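PDB 6FSF: GTPase-activating protein BEM3 from Saccharomyces cerevisiae S288C, which activates GTP hydrolysis by CDC42 and, less efficiently, by RHO1, and is represented here by its tandem PX and PH domains, with phosphatidylinositol-3-phosphate binding among its activities. Local coordinates for residues 55-58 against 59-63. Residues are numbered along the deposited sequence; the frame is centred on the assembly and turned at random.
Sequences KSIH and KVREL
With chi1 at 73°, the hydroxyl of S56 sits between its own backbone N and carbonyl carbon, where S56 OG accepts from K59 N at 3.2 Å along a fairly straight line (N-H...O 161°). This is a textbook N-cap: the side chain supplies an acceptor to an amide in the first turn, whose residue four back, K55, still belongs to the strand. One residue on, the regular ladder takes over, with V60 N donating to S56 O (3.1 Å), R61 N to I57 O and E62 N to H58 O. In the PX domain, this cap marks the switch from strand 49-55 of the antiparallel sheet to helix 57-70. Two long side chains reach back over the new turn. R61, extended from CG to NE, crosses I57 obliquely; its NE comes within 3.5 Å of I57 CG1, and I57 CD1 lies 3.6 Å above one face of the guanidinium, offset toward its rim. On another side of the turn, the K59 chain meets that of K55 at about a right angle, methylene against methylene, with 4.0 Å between K59 CD and K55 CD. Their ammonium groups stay apart, 5.8 Å from K55 NZ to K59 NZ, and K55 NZ forms a salt bridge with D128 and a hydrogen bond with T127. V60 CG2 packs at 4.1 Å from K55 CB, while the V60 side chain also touches L79.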
# COMPACT_ATOMS: atom_id res chain seq x y z
N LYS A 55 -6.82 -2.27 6.72
CA LYS A 55 -6.64 -3.37 7.66
C LYS A 55 -5.18 -3.46 8.05
O LYS A 55 -4.30 -3.32 7.19
CB LYS A 55 -7.09 -4.71 7.07
CG LYS A 55 -8.54 -4.75 6.62
CD LYS A 55 -9.49 -4.78 7.80
CE LYS A 55 -10.93 -4.88 7.34
NZ LYS A 55 -11.88 -5.00 8.47
N SER A 56 -4.92 -3.68 9.33
CA SER A 56 -3.58 -4.02 9.76
C SER A 56 -3.22 -5.42 9.27
O SER A 56 -4.08 -6.22 8.92
CB SER A 56 -3.46 -3.95 11.29
OG SER A 56 -4.13 -5.05 11.90
N ILE A 57 -1.91 -5.70 9.24
CA ILE A 57 -1.46 -7.03 8.82
C ILE A 57 -1.99 -8.09 9.77
O ILE A 57 -2.26 -9.23 9.35
CB ILE A 57 0.08 -7.05 8.71
CG1 ILE A 57 0.57 -8.45 8.32
CG2 ILE A 57 0.72 -6.59 10.01
CD1 ILE A 57 0.06 -8.93 6.98
N HIS A 58 -2.16 -7.74 11.04
CA HIS A 58 -2.71 -8.69 12.01
C HIS A 58 -4.14 -9.08 11.66
O HIS A 58 -4.51 -10.26 11.74
CB HIS A 58 -2.64 -8.09 13.41
CG HIS A 58 -3.28 -8.94 14.46
ND1 HIS A 58 -2.74 -10.14 14.88
CD2 HIS A 58 -4.41 -8.77 15.18
CE1 HIS A 58 -3.51 -10.67 15.81
NE2 HIS A 58 -4.53 -9.86 16.01
N LYS A 59 -4.97 -8.10 11.27
CA LYS A 59 -6.34 -8.41 10.88
C LYS A 59 -6.37 -9.27 9.63
O LYS A 59 -7.24 -10.14 9.49
CB LYS A 59 -7.13 -7.12 10.64
CG LYS A 59 -7.27 -6.21 11.85
CD LYS A 59 -8.36 -5.17 11.62
CE LYS A 59 -8.15 -3.92 12.45
NZ LYS A 59 -7.49 -2.84 11.67
N VAL A 60 -5.44 -9.04 8.71
CA VAL A 60 -5.37 -9.84 7.49
C VAL A 60 -5.08 -11.30 7.82
O VAL A 60 -5.73 -12.22 7.31
CB VAL A 60 -4.31 -9.27 6.53
CG1 VAL A 60 -4.03 -10.23 5.39
CG2 VAL A 60 -4.76 -7.91 5.99
N ARG A 61 -4.10 -11.53 8.70
CA ARG A 61 -3.78 -12.90 9.09
C ARG A 61 -4.92 -13.54 9.87
O ARG A 61 -5.14 -14.75 9.78
CB ARG A 61 -2.50 -12.92 9.93
CG ARG A 61 -1.30 -12.27 9.26
CD ARG A 61 -0.04 -12.46 10.09
NE ARG A 61 1.10 -11.74 9.52
CZ ARG A 61 1.81 -12.17 8.49
NH1 ARG A 61 1.51 -13.32 7.90
NH2 ARG A 61 2.83 -11.45 8.03
N GLU A 62 -5.66 -12.74 10.64
CA GLU A 62 -6.78 -13.27 11.41
C GLU A 62 -7.84 -13.87 10.51
O GLU A 62 -8.31 -15.00 10.74
CB GLU A 62 -7.38 -12.17 12.29
CG GLU A 62 -8.75 -12.50 12.84
CD GLU A 62 -9.19 -11.53 13.91
OE1 GLU A 62 -8.56 -11.51 14.99
OE2 GLU A 62 -10.16 -10.77 13.67
N LEU A 63 -8.25 -13.14 9.47
CA LEU A 63 -9.21 -13.69 8.51
C LEU A 63 -8.63 -14.89 7.79
O LEU A 63 -9.35 -15.87 7.52
CB LEU A 63 -9.64 -12.61 7.52
CG LEU A 63 -10.53 -13.11 6.37
CD1 LEU A 63 -11.89 -13.53 6.89
CD2 LEU A 63 -10.65 -12.06 5.29